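Local coordinates for De novo designed switch protein caging a hemagglutinin binder (sCageHA267_1S) (Synthetic construct, PDB 7CBC) that holds a hemagglutinin-binding module caged against a designed six-helix bundle, probably as a switch for use in biosensors, at residues Q16-R21 with D76-E81; E35-L40 with E230-L235; K84-A89 with A107-Q112; L225-E230 with K260-D265; A274-A279 with V310-S315. One frame throughout, in Å; residues are numbered along the deposited sequence.

How the interactions relate
From the N terminus, interaction 1 closes the first helical hairpin, tying helix 3-46 to helix 50-93. Before that loop is complete, interaction 2 opens on the same first helix, so the two cross; interaction 2 reaches far along the chain to helix 195-239. Interaction 3, which joins helices 50-93 and 99-142, falls wholly within that long span and touches interaction 1 through N19 and Q112. Interaction 4 crosses interaction 2, shares E230 with it and fixes helix 245-268 to helix 195-239. Interaction 5 follows last, inside the C-terminal small-helix module, whose helix 274-284 reaches back to interaction 1 through A274 and C275.

Interaction 1 of 5, residues Q16-R21 with D76-E81; sequences QRLNIR and DDAAKE
L18 of helix 3-46 carries the contact, with its isobutyl group laid against A78 and E81 of helix 50-93. The apolar part is the pairing of L18 CD2 with A78 CB, 3.7 Å apart. The other methyl, CD1 of L18, lies 3.5 Å from O of A78 and 3.5 Å from OE1 of E81, and packs along CB and CG of E81 on the way. With CG anti to the backbone N (chi1 -176°), the extended E81 chain runs antiparallel to the leucine, alongside it, giving CD1 its whole aliphatic length. No hydrogen bond joins the segments, so the contact rests on van der Waals packing. Replacing L18 with an alanine would probably open a gap beside A78 and leave the E81 chain without its apolar support. Q112 of helix 99-142 also touches L18, while N19 hydrogen-bonds to Q112 and to N214 of helix 195-239, and R17 reaches the backbone oxygen of A299 beyond the bundle.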
# COMPACT_ATOMS: atom_id res chain seq x y z
N GLN A 16 7.23 -0.65 10.23
CA GLN A 16 6.80 0.39 9.31
C GLN A 16 7.65 0.38 8.04
O GLN A 16 7.12 0.49 6.93
CB GLN A 16 6.83 1.76 9.98
CG GLN A 16 6.46 2.87 9.02
CD GLN A 16 6.04 4.15 9.71
OE1 GLN A 16 6.86 5.03 9.96
NE2 GLN A 16 4.74 4.27 10.00
N ARG A 17 8.97 0.23 8.18
CA ARG A 17 9.82 0.13 6.99
C ARG A 17 9.35 -1.00 6.09
O ARG A 17 9.22 -0.83 4.87
CB ARG A 17 11.28 -0.09 7.41
CG ARG A 17 12.29 -0.13 6.25
CD ARG A 17 12.08 1.01 5.25
NE ARG A 17 12.31 2.34 5.82
CZ ARG A 17 12.11 3.47 5.14
NH1 ARG A 17 11.70 3.42 3.88
NH2 ARG A 17 12.32 4.65 5.73
N LEU A 18 9.10 -2.17 6.68
CA LEU A 18 8.60 -3.31 5.94
C LEU A 18 7.36 -2.94 5.13
O LEU A 18 7.25 -3.27 3.95
CB LEU A 18 8.29 -4.43 6.91
CG LEU A 18 7.72 -5.69 6.26
CD1 LEU A 18 8.44 -6.86 6.89
CD2 LEU A 18 6.21 -5.80 6.46
N ASN A 19 6.41 -2.26 5.77
CA ASN A 19 5.17 -1.87 5.11
C ASN A 19 5.43 -0.88 4.00
O ASN A 19 4.85 -1.00 2.91
CB ASN A 19 4.20 -1.29 6.14
CG ASN A 19 3.74 -2.32 7.13
OD1 ASN A 19 3.60 -3.51 6.78
ND2 ASN A 19 3.48 -1.89 8.36
N ILE A 20 6.33 0.08 4.23
CA ILE A 20 6.73 1.01 3.17
C ILE A 20 7.26 0.24 1.96
O ILE A 20 6.87 0.51 0.81
CB ILE A 20 7.77 2.01 3.69
CG1 ILE A 20 7.13 2.95 4.71
CG2 ILE A 20 8.38 2.78 2.51
CD1 ILE A 20 8.12 3.76 5.45
N ARG A 21 8.17 -0.70 2.20
CA ARG A 21 8.74 -1.46 1.09
C ARG A 21 7.67 -2.26 0.35
O ARG A 21 7.69 -2.35 -0.88
CB ARG A 21 9.83 -2.39 1.60
CG ARG A 21 11.17 -1.70 1.77
CD ARG A 21 12.12 -2.59 2.54
NE ARG A 21 13.40 -1.93 2.77
CZ ARG A 21 14.28 -2.31 3.70
NH1 ARG A 21 14.01 -3.34 4.48
NH2 ARG A 21 15.42 -1.65 3.83
N ASP A 76 3.54 -12.29 1.18
CA ASP A 76 3.88 -13.43 2.03
C ASP A 76 5.31 -13.33 2.53
O ASP A 76 5.60 -13.77 3.65
CB ASP A 76 3.67 -14.73 1.25
CG ASP A 76 4.20 -15.95 2.00
OD1 ASP A 76 3.51 -16.40 2.95
OD2 ASP A 76 5.29 -16.45 1.63
N ASP A 77 6.21 -12.78 1.72
CA ASP A 77 7.55 -12.50 2.20
C ASP A 77 7.52 -11.47 3.32
O ASP A 77 8.28 -11.57 4.29
CB ASP A 77 8.42 -12.02 1.05
CG ASP A 77 8.98 -13.15 0.23
OD1 ASP A 77 8.57 -14.31 0.46
OD2 ASP A 77 9.82 -12.88 -0.66
N ALA A 78 6.65 -10.46 3.20
CA ALA A 78 6.50 -9.45 4.24
C ALA A 78 5.87 -10.03 5.50
O ALA A 78 6.21 -9.60 6.61
CB ALA A 78 5.66 -8.28 3.72
N ALA A 79 4.95 -10.99 5.35
CA ALA A 79 4.41 -11.67 6.53
C ALA A 79 5.50 -12.42 7.30
O ALA A 79 5.57 -12.34 8.53
CB ALA A 79 3.29 -12.61 6.13
N LYS A 80 6.37 -13.14 6.59
CA LYS A 80 7.41 -13.92 7.27
C LYS A 80 8.40 -13.02 7.98
O LYS A 80 8.84 -13.32 9.10
CB LYS A 80 8.14 -14.83 6.27
CG LYS A 80 7.30 -15.98 5.70
CD LYS A 80 7.80 -16.40 4.31
CE LYS A 80 8.02 -17.90 4.22
NZ LYS A 80 6.76 -18.62 4.56
N GLU A 81 8.78 -11.91 7.34
CA GLU A 81 9.68 -10.97 8.00
C GLU A 81 8.97 -10.22 9.12
O GLU A 81 9.62 -9.83 10.10
CB GLU A 81 10.26 -9.99 6.98
CG GLU A 81 11.28 -9.04 7.59
CD GLU A 81 11.91 -8.12 6.58
OE1 GLU A 81 11.42 -8.07 5.44
OE2 GLU A 81 12.90 -7.45 6.92

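Interaction 2 of 5, residues E35-L40 with E230-L235; sequences ELNLEL and ELNLDL
Different first torsions bring the amides of N37 and N232 together: N37 has CG anti to its own backbone N (chi1 -170°), whereas CG of N232 stands anti to the carbonyl carbon (chi1 -75°). The two residues sit on parallel helices of the designed six-helix bundle, 3-46 and 195-239, whose short segments run nearly parallel, 11.4 Å apart. Their side chains come from opposite directions, and ND2 of N37 ends 3.5 Å from OD1 of N232, with the amide planes turned 38° against each other. A firmer partner for N232 lies outside the segments: NE2 of Q34, one turn before L38, donates a hydrogen bond to OD1 of N232; N232 ND2 makes a weak bond to Q229. N133 of helix 99-142 touches both asparagines, making this a buried polar layer in an otherwise leucine-rich interior, a feature consistent with designed bundles that use hydrogen-bond networks for specificity. A leucine in place of N232 would probably leave the NE2 of Q34 without its acceptor in a buried setting. Beside the amides the packing is apolar: L38 runs across N232, its CD2 4.1 Å from OD1 of N232, and the same methyl meets CD2 of L235 at 3.6 Å.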
# COMPACT_ATOMS: atom_id res chain seq x y z
N GLU A 35 0.65 -0.79 -17.38
CA GLU A 35 1.45 -0.77 -18.59
C GLU A 35 0.98 -1.83 -19.58
O GLU A 35 0.89 -1.57 -20.79
CB GLU A 35 2.92 -0.97 -18.21
CG GLU A 35 3.89 -0.65 -19.32
CD GLU A 35 5.33 -0.67 -18.86
OE1 GLU A 35 5.59 -0.76 -17.63
OE2 GLU A 35 6.19 -0.59 -19.76
N LEU A 36 0.63 -3.02 -19.07
CA LEU A 36 0.07 -4.07 -19.92
C LEU A 36 -1.31 -3.69 -20.45
O LEU A 36 -1.62 -3.92 -21.62
CB LEU A 36 -0.02 -5.38 -19.15
CG LEU A 36 1.27 -6.02 -18.69
CD1 LEU A 36 0.97 -7.42 -18.18
CD2 LEU A 36 2.28 -6.06 -19.84
N ASN A 37 -2.18 -3.16 -19.58
CA ASN A 37 -3.52 -2.82 -20.04
C ASN A 37 -3.47 -1.79 -21.17
O ASN A 37 -4.19 -1.93 -22.17
CB ASN A 37 -4.38 -2.33 -18.89
CG ASN A 37 -5.84 -2.20 -19.27
OD1 ASN A 37 -6.59 -3.19 -19.29
ND2 ASN A 37 -6.26 -0.99 -19.61
N LEU A 38 -2.63 -0.77 -21.03
CA LEU A 38 -2.55 0.23 -22.09
C LEU A 38 -2.07 -0.40 -23.38
O LEU A 38 -2.62 -0.14 -24.46
CB LEU A 38 -1.65 1.38 -21.67
CG LEU A 38 -2.23 2.22 -20.52
CD1 LEU A 38 -1.41 3.48 -20.33
CD2 LEU A 38 -3.70 2.56 -20.78
N GLU A 39 -1.04 -1.24 -23.29
CA GLU A 39 -0.53 -1.94 -24.47
C GLU A 39 -1.61 -2.81 -25.10
O GLU A 39 -1.71 -2.88 -26.33
CB GLU A 39 0.68 -2.79 -24.09
CG GLU A 39 1.91 -1.97 -23.75
CD GLU A 39 2.87 -1.91 -24.91
OE1 GLU A 39 2.88 -2.88 -25.71
OE2 GLU A 39 3.60 -0.91 -25.03
N LEU A 40 -2.40 -3.50 -24.28
CA LEU A 40 -3.45 -4.35 -24.83
C LEU A 40 -4.52 -3.54 -25.55
O LEU A 40 -4.99 -3.93 -26.63
CB LEU A 40 -4.06 -5.19 -23.71
CG LEU A 40 -5.24 -6.05 -24.17
CD1 LEU A 40 -4.83 -6.95 -25.34
CD2 LEU A 40 -5.82 -6.85 -23.00
N GLU A 230 -10.38 4.80 -13.65
CA GLU A 230 -11.20 5.78 -14.37
C GLU A 230 -10.59 6.12 -15.73
O GLU A 230 -11.32 6.22 -16.73
CB GLU A 230 -11.39 7.04 -13.54
CG GLU A 230 -12.54 6.96 -12.55
CD GLU A 230 -13.81 7.62 -13.08
OE1 GLU A 230 -14.65 6.91 -13.69
OE2 GLU A 230 -13.97 8.84 -12.88
N LEU A 231 -9.27 6.28 -15.80
CA LEU A 231 -8.62 6.40 -17.10
C LEU A 231 -8.94 5.22 -17.99
O LEU A 231 -9.22 5.38 -19.18
CB LEU A 231 -7.10 6.50 -16.94
CG LEU A 231 -6.49 7.82 -16.46
CD1 LEU A 231 -4.99 7.73 -16.62
CD2 LEU A 231 -7.05 8.99 -17.26
N ASN A 232 -8.88 4.00 -17.43
CA ASN A 232 -9.07 2.81 -18.24
C ASN A 232 -10.46 2.76 -18.86
O ASN A 232 -10.61 2.54 -20.06
CB ASN A 232 -8.80 1.56 -17.39
CG ASN A 232 -7.34 1.34 -17.15
OD1 ASN A 232 -6.48 1.95 -17.78
ND2 ASN A 232 -7.03 0.46 -16.21
N LEU A 233 -11.50 2.99 -18.05
CA LEU A 233 -12.85 3.00 -18.59
C LEU A 233 -13.04 4.13 -19.60
O LEU A 233 -13.61 3.92 -20.67
CB LEU A 233 -13.86 3.10 -17.45
CG LEU A 233 -13.74 1.96 -16.44
CD1 LEU A 233 -14.32 2.38 -15.09
CD2 LEU A 233 -14.43 0.70 -16.95
N ASP A 234 -12.56 5.34 -19.27
CA ASP A 234 -12.64 6.46 -20.21
C ASP A 234 -11.95 6.13 -21.53
O ASP A 234 -12.43 6.51 -22.60
CB ASP A 234 -12.02 7.71 -19.58
CG ASP A 234 -12.92 8.37 -18.52
OD1 ASP A 234 -13.98 7.79 -18.19
OD2 ASP A 234 -12.54 9.45 -18.00
N LEU A 235 -10.82 5.42 -21.46
CA LEU A 235 -10.10 5.06 -22.67
C LEU A 235 -10.85 4.00 -23.47
O LEU A 235 -10.89 4.05 -24.70
CB LEU A 235 -8.70 4.58 -22.31
CG LEU A 235 -7.82 4.06 -23.43
CD1 LEU A 235 -7.44 5.19 -24.39
CD2 LEU A 235 -6.59 3.40 -22.84

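Interaction 3 of 5, residues K84-A89 with A107-Q112; sequences KILEEA and AIAETQ
L86 on helix 50-93 packs against I108, A109 and Q112 of helix 99-142. From CB, which leads toward the partner helix, CG is set anti to the carbonyl carbon (chi1 -70°), and the chain then splits into two methyls that do the touching. CD2 meets two side chains: L86 CD2 is 3.9 Å from CG2 of I108 and 4.1 Å from CB of A109. Both methyls of L86 reach the A109 backbone, CD2 at 4.0 Å and CD1 at 4.1 Å from CA of A109, and CD1 also approaches CB of Q112 more loosely. The small A109 lets the leucine come right up to the helix backbone. The polar tip of Q112 is occupied by other residues, its NE2 bonding to S82 and its OE1 to N115. Polar bonds also brace each helix on its own: K84 NZ binds OE2 of E88 at 2.8 Å through the anti lone pair, and T111 OG1 donates to the backbone oxygen of A107, an acceptor it shares with T111 N. With segment axes 11.0 Å apart and 177° from parallel, this is apolar packing between sequential antiparallel helices of an up-and-down bundle.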
# COMPACT_ATOMS: atom_id res chain seq x y z
N LYS A 84 9.31 -12.53 12.01
CA LYS A 84 10.66 -12.52 12.56
C LYS A 84 10.90 -11.27 13.40
O LYS A 84 11.46 -11.35 14.49
CB LYS A 84 11.69 -12.62 11.43
CG LYS A 84 13.00 -11.85 11.70
CD LYS A 84 13.84 -12.46 12.82
CE LYS A 84 14.92 -11.49 13.33
NZ LYS A 84 14.38 -10.18 13.86
N ILE A 85 10.49 -10.10 12.90
CA ILE A 85 10.68 -8.87 13.65
C ILE A 85 9.93 -8.94 14.98
O ILE A 85 10.46 -8.59 16.04
CB ILE A 85 10.24 -7.65 12.82
CG1 ILE A 85 11.21 -7.43 11.66
CG2 ILE A 85 10.12 -6.40 13.68
CD1 ILE A 85 10.64 -6.53 10.58
N LEU A 86 8.68 -9.41 14.94
CA LEU A 86 7.93 -9.54 16.18
C LEU A 86 8.53 -10.61 17.09
O LEU A 86 8.29 -10.58 18.31
CB LEU A 86 6.46 -9.83 15.88
CG LEU A 86 5.77 -8.59 15.28
CD1 LEU A 86 4.62 -8.93 14.32
CD2 LEU A 86 5.29 -7.67 16.37
N GLU A 87 9.33 -11.53 16.54
CA GLU A 87 9.90 -12.61 17.33
C GLU A 87 11.14 -12.15 18.08
O GLU A 87 11.31 -12.47 19.26
CB GLU A 87 10.23 -13.81 16.44
CG GLU A 87 9.19 -14.90 16.52
CD GLU A 87 8.85 -15.25 17.96
OE1 GLU A 87 9.78 -15.51 18.76
OE2 GLU A 87 7.64 -15.26 18.30
N GLU A 88 12.02 -11.41 17.41
CA GLU A 88 13.12 -10.78 18.14
C GLU A 88 12.58 -9.89 19.24
O GLU A 88 13.10 -9.88 20.36
CB GLU A 88 13.99 -9.98 17.17
CG GLU A 88 14.90 -8.97 17.86
CD GLU A 88 15.91 -8.35 16.90
OE1 GLU A 88 16.80 -7.63 17.39
OE2 GLU A 88 15.79 -8.59 15.68
N ALA A 89 11.51 -9.14 18.95
CA ALA A 89 10.87 -8.32 19.97
C ALA A 89 10.34 -9.18 21.10
O ALA A 89 10.57 -8.88 22.28
CB ALA A 89 9.76 -7.49 19.34
N ALA A 107 -0.47 -5.53 20.97
CA ALA A 107 -1.13 -4.52 20.16
C ALA A 107 -0.37 -4.28 18.87
O ALA A 107 -0.98 -3.96 17.85
CB ALA A 107 -1.28 -3.22 20.94
N ILE A 108 0.95 -4.42 18.89
CA ILE A 108 1.71 -4.24 17.65
C ILE A 108 1.50 -5.44 16.73
O ILE A 108 1.38 -5.28 15.51
CB ILE A 108 3.19 -4.02 17.98
CG1 ILE A 108 3.37 -2.73 18.74
CG2 ILE A 108 4.04 -3.97 16.72
CD1 ILE A 108 4.80 -2.50 19.05
N ALA A 109 1.46 -6.65 17.29
CA ALA A 109 1.28 -7.82 16.45
C ALA A 109 -0.10 -7.84 15.81
O ALA A 109 -0.22 -8.10 14.61
CB ALA A 109 1.52 -9.10 17.27
N GLU A 110 -1.15 -7.56 16.59
CA GLU A 110 -2.49 -7.51 16.01
C GLU A 110 -2.59 -6.44 14.93
O GLU A 110 -3.28 -6.62 13.92
CB GLU A 110 -3.53 -7.20 17.07
CG GLU A 110 -3.93 -8.33 17.98
CD GLU A 110 -5.05 -7.87 18.90
OE1 GLU A 110 -6.18 -7.65 18.40
OE2 GLU A 110 -4.78 -7.68 20.10
N THR A 111 -1.98 -5.29 15.18
CA THR A 111 -2.08 -4.21 14.20
C THR A 111 -1.35 -4.58 12.92
O THR A 111 -1.87 -4.37 11.81
CB THR A 111 -1.52 -2.91 14.81
OG1 THR A 111 -2.43 -2.43 15.81
CG2 THR A 111 -1.40 -1.87 13.76
N GLN A 112 -0.17 -5.19 13.04
CA GLN A 112 0.56 -5.56 11.84
C GLN A 112 -0.18 -6.63 11.05
O GLN A 112 -0.13 -6.64 9.82
CB GLN A 112 1.97 -6.02 12.19
CG GLN A 112 2.82 -6.41 11.01
CD GLN A 112 3.01 -5.30 10.00
OE1 GLN A 112 2.54 -4.17 10.17
NE2 GLN A 112 3.70 -5.62 8.91

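Interaction 4 of 5, residues L225-E230 with K260-D265; sequences LAQLQE and KRIVED
Aliphatic packing between L228 and I262 forms the centre of this contact. The two side chains lie alongside, pointing opposite ways, and the closest approach is L228 CD2 to CG2 of I262, 3.8 Å. The same methyl of I262 also lies 3.9 Å from CG of L228, so a branch of the isoleucine rests along the leucine fork rather than at one point. I262 can offer both its arms because CG1 stands anti to the carbonyl carbon (chi1 -79°), which leaves CG2 anti to the backbone N, while CD1, at the end of the other arm, bridges CB of Q227 and CD2 of L228, 4.1 Å from each. A looser apolar pair, L228 CD1 with CG2 of V263 at 4.5 Å, extends the seam inward. At the outer edge, Q227 contributes its CB to the packing on I262, while its extended chain carries the amide onward. No hydrogen bond crosses between the segments, which run antiparallel at 174° with axes 9.9 Å apart. Helix 245-268 is thereby laid along helix 195-239, where A224 and L231 also border I262. On the inner side L228 meets M30 and Q34 of helix 3-46, and the neighbouring Q229 turns to helices 99-142 and 146-190, bonding to N133 and S160.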
# COMPACT_ATOMS: atom_id res chain seq x y z
N LEU A 225 -5.14 3.38 -7.62
CA LEU A 225 -5.84 2.33 -8.35
C LEU A 225 -7.15 2.84 -8.93
O LEU A 225 -7.46 2.59 -10.11
CB LEU A 225 -6.09 1.13 -7.43
CG LEU A 225 -6.80 -0.10 -8.01
CD1 LEU A 225 -6.04 -0.64 -9.23
CD2 LEU A 225 -7.04 -1.21 -6.95
N ALA A 226 -7.93 3.58 -8.13
CA ALA A 226 -9.20 4.12 -8.60
C ALA A 226 -8.99 5.11 -9.75
O ALA A 226 -9.67 5.03 -10.79
CB ALA A 226 -9.97 4.77 -7.46
N GLN A 227 -8.06 6.05 -9.59
CA GLN A 227 -7.79 7.00 -10.68
C GLN A 227 -7.31 6.28 -11.94
O GLN A 227 -7.70 6.67 -13.06
CB GLN A 227 -6.77 8.03 -10.23
CG GLN A 227 -7.37 9.13 -9.38
CD GLN A 227 -6.31 10.03 -8.79
OE1 GLN A 227 -5.35 9.56 -8.19
NE2 GLN A 227 -6.47 11.34 -8.98
N LEU A 228 -6.48 5.25 -11.79
CA LEU A 228 -6.05 4.49 -12.96
C LEU A 228 -7.23 3.81 -13.65
O LEU A 228 -7.28 3.74 -14.88
CB LEU A 228 -5.00 3.46 -12.56
CG LEU A 228 -3.59 4.00 -12.40
CD1 LEU A 228 -2.63 2.83 -12.34
CD2 LEU A 228 -3.22 4.96 -13.52
N GLN A 229 -8.18 3.30 -12.87
CA GLN A 229 -9.30 2.60 -13.48
C GLN A 229 -10.29 3.56 -14.12
O GLN A 229 -10.99 3.16 -15.06
CB GLN A 229 -10.00 1.72 -12.44
CG GLN A 229 -11.13 0.86 -12.98
CD GLN A 229 -10.68 -0.21 -13.98
OE1 GLN A 229 -9.49 -0.52 -14.11
NE2 GLN A 229 -11.65 -0.79 -14.68
N GLU A 230 -10.38 4.80 -13.65
CA GLU A 230 -11.20 5.78 -14.37
C GLU A 230 -10.59 6.12 -15.73
O GLU A 230 -11.32 6.22 -16.73
CB GLU A 230 -11.39 7.04 -13.54
CG GLU A 230 -12.54 6.96 -12.55
CD GLU A 230 -13.81 7.62 -13.08
OE1 GLU A 230 -14.65 6.91 -13.69
OE2 GLU A 230 -13.97 8.84 -12.88
N LYS A 260 1.32 7.72 -15.89
CA LYS A 260 2.62 7.95 -15.27
C LYS A 260 2.54 9.07 -14.24
O LYS A 260 3.20 9.00 -13.20
CB LYS A 260 3.67 8.25 -16.34
CG LYS A 260 3.88 7.09 -17.34
CD LYS A 260 3.99 5.71 -16.64
CE LYS A 260 2.79 4.78 -16.95
NZ LYS A 260 2.71 3.52 -16.12
N ARG A 261 1.71 10.09 -14.49
CA ARG A 261 1.55 11.16 -13.52
C ARG A 261 0.81 10.69 -12.27
O ARG A 261 1.08 11.18 -11.17
CB ARG A 261 0.82 12.35 -14.16
CG ARG A 261 1.71 13.15 -15.08
CD ARG A 261 1.13 14.52 -15.37
NE ARG A 261 0.10 14.45 -16.39
CZ ARG A 261 0.33 14.52 -17.70
NH1 ARG A 261 1.57 14.67 -18.15
NH2 ARG A 261 -0.67 14.43 -18.56
N ILE A 262 -0.13 9.76 -12.43
CA ILE A 262 -0.86 9.22 -11.29
C ILE A 262 0.06 8.35 -10.44
O ILE A 262 0.15 8.53 -9.21
CB ILE A 262 -2.10 8.45 -11.78
CG1 ILE A 262 -3.22 9.43 -12.13
CG2 ILE A 262 -2.54 7.42 -10.75
CD1 ILE A 262 -4.16 8.93 -13.24
N VAL A 263 0.77 7.42 -11.07
CA VAL A 263 1.76 6.62 -10.36
C VAL A 263 2.78 7.53 -9.67
O VAL A 263 3.16 7.30 -8.51
CB VAL A 263 2.43 5.64 -11.34
CG1 VAL A 263 3.57 4.90 -10.67
CG2 VAL A 263 1.41 4.65 -11.88
N GLU A 264 3.22 8.58 -10.37
CA GLU A 264 4.16 9.52 -9.79
C GLU A 264 3.57 10.21 -8.56
O GLU A 264 4.27 10.41 -7.56
CB GLU A 264 4.56 10.57 -10.83
CG GLU A 264 5.66 10.15 -11.78
CD GLU A 264 5.87 11.19 -12.87
OE1 GLU A 264 6.30 10.83 -13.99
OE2 GLU A 264 5.59 12.38 -12.60
N ASP A 265 2.29 10.60 -8.63
CA ASP A 265 1.65 11.19 -7.45
C ASP A 265 1.73 10.27 -6.24
O ASP A 265 1.87 10.75 -5.11
CB ASP A 265 0.19 11.53 -7.76
CG ASP A 265 0.04 12.76 -8.64
OD1 ASP A 265 1.06 13.30 -9.14
OD2 ASP A 265 -1.12 13.19 -8.81

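Interaction 5 of 5, residues A274-A279 with V310-S315; sequences ACRIAA and VEYLRS
A disulfide-bridged module of three short helices follows the long helices of the bundle, probably the caged hemagglutinin binder, and here its first helix, 274-284, meets its last, 303-315. R276 lies flat on the ring of Y312: the guanidinium and ring centres are 4.3 Å apart with planes at 11°, a stacked cation-pi pair. The arginine chain, extended from CG to NE, runs across the tyrosine side chain and lays methylene and guanidinium on the same ring face. R276 CD sits over the face in a CH-pi contact, 3.8 Å from the Y312 centroid, while NH1 of R276 passes onward to 3.5 Å from CE1 of Y312. The ring is presented to it by a first torsion with CG anti to the backbone N (chi1 168°). NE of R276 has a second partner in a salt bridge with D308, one turn back on the tyrosine's helix, which probably fixes the rotation of the guanidinium. Next to the tyrosine, L313 CD1 packs 3.4 Å from O of A279, one turn on from R276, and 4.1 Å from CB of A279. Helix 289-298 backs this pair, with I292 touching V310 and L313. C275 is disulfide-bonded to C301, and A274 and I277 turn the other way, onto helices 3-46 and 195-239 of the bundle.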
# COMPACT_ATOMS: atom_id res chain seq x y z
N ALA A 274 8.76 9.17 6.63
CA ALA A 274 8.80 8.22 7.74
C ALA A 274 10.07 8.37 8.57
O ALA A 274 10.04 8.22 9.79
CB ALA A 274 8.67 6.80 7.20
N CYS A 275 11.21 8.64 7.91
CA CYS A 275 12.46 8.74 8.65
C CYS A 275 12.48 9.97 9.55
O CYS A 275 13.04 9.92 10.65
CB CYS A 275 13.64 8.73 7.68
SG CYS A 275 13.85 7.13 6.79
N ARG A 276 11.85 11.06 9.12
CA ARG A 276 11.73 12.23 10.00
C ARG A 276 10.71 12.00 11.10
O ARG A 276 10.95 12.37 12.26
CB ARG A 276 11.35 13.47 9.19
CG ARG A 276 12.46 13.99 8.29
CD ARG A 276 11.98 15.23 7.56
NE ARG A 276 12.97 15.76 6.63
CZ ARG A 276 12.78 16.87 5.91
NH1 ARG A 276 11.64 17.55 6.04
NH2 ARG A 276 13.72 17.29 5.07
N ILE A 277 9.57 11.40 10.77
CA ILE A 277 8.53 11.16 11.77
C ILE A 277 9.07 10.29 12.89
O ILE A 277 8.90 10.60 14.08
CB ILE A 277 7.28 10.54 11.12
CG1 ILE A 277 6.52 11.61 10.35
CG2 ILE A 277 6.36 9.95 12.19
CD1 ILE A 277 5.86 11.09 9.13
N ALA A 278 9.75 9.19 12.54
CA ALA A 278 10.39 8.36 13.55
C ALA A 278 11.44 9.15 14.32
O ALA A 278 11.54 9.04 15.54
CB ALA A 278 11.02 7.12 12.91
N ALA A 279 12.23 9.95 13.61
CA ALA A 279 13.22 10.80 14.27
C ALA A 279 12.55 11.70 15.30
O ALA A 279 13.08 11.87 16.41
CB ALA A 279 13.98 11.62 13.24
N VAL A 310 18.00 13.72 11.38
CA VAL A 310 18.57 14.32 12.59
C VAL A 310 18.95 15.77 12.34
O VAL A 310 18.67 16.65 13.17
CB VAL A 310 19.77 13.49 13.10
CG1 VAL A 310 19.30 12.14 13.58
CG2 VAL A 310 20.82 13.31 12.01
N GLU A 311 19.57 16.07 11.20
CA GLU A 311 19.78 17.46 10.80
C GLU A 311 18.46 18.22 10.76
O GLU A 311 18.43 19.41 11.09
CB GLU A 311 20.48 17.53 9.44
CG GLU A 311 22.00 17.30 9.51
CD GLU A 311 22.68 17.36 8.14
OE1 GLU A 311 23.86 16.94 8.04
OE2 GLU A 311 22.04 17.81 7.16
N TYR A 312 17.37 17.55 10.38
CA TYR A 312 16.05 18.19 10.35
C TYR A 312 15.57 18.53 11.76
O TYR A 312 14.96 19.59 11.96
CB TYR A 312 15.04 17.29 9.64
CG TYR A 312 13.60 17.73 9.81
CD1 TYR A 312 13.08 18.74 9.02
CD2 TYR A 312 12.77 17.14 10.75
CE1 TYR A 312 11.76 19.15 9.16
CE2 TYR A 312 11.45 17.54 10.90
CZ TYR A 312 10.95 18.55 10.10
OH TYR A 312 9.64 18.96 10.24
N LEU A 313 15.81 17.66 12.74
CA LEU A 313 15.42 17.98 14.11
C LEU A 313 16.17 19.20 14.63
O LEU A 313 15.58 20.06 15.31
CB LEU A 313 15.66 16.78 15.04
CG LEU A 313 14.77 15.53 14.89
CD1 LEU A 313 15.23 14.44 15.87
CD2 LEU A 313 13.30 15.86 15.09
N ARG A 314 17.47 19.29 14.33
CA ARG A 314 18.26 20.43 14.79
C ARG A 314 18.02 21.69 13.96
O ARG A 314 18.25 22.79 14.47
CB ARG A 314 19.75 20.08 14.79
CG ARG A 314 20.36 20.05 13.42
CD ARG A 314 21.87 20.06 13.47
NE ARG A 314 22.42 18.71 13.49
CZ ARG A 314 22.88 18.11 14.58
NH1 ARG A 314 22.87 18.75 15.75
NH2 ARG A 314 23.36 16.87 14.51
N SER A 315 17.56 21.55 12.71
CA SER A 315 17.25 22.71 11.88
C SER A 315 16.01 23.45 12.36
O SER A 315 15.84 24.63 12.06
CB SER A 315 17.07 22.29 10.40
OG SER A 315 15.89 21.53 10.18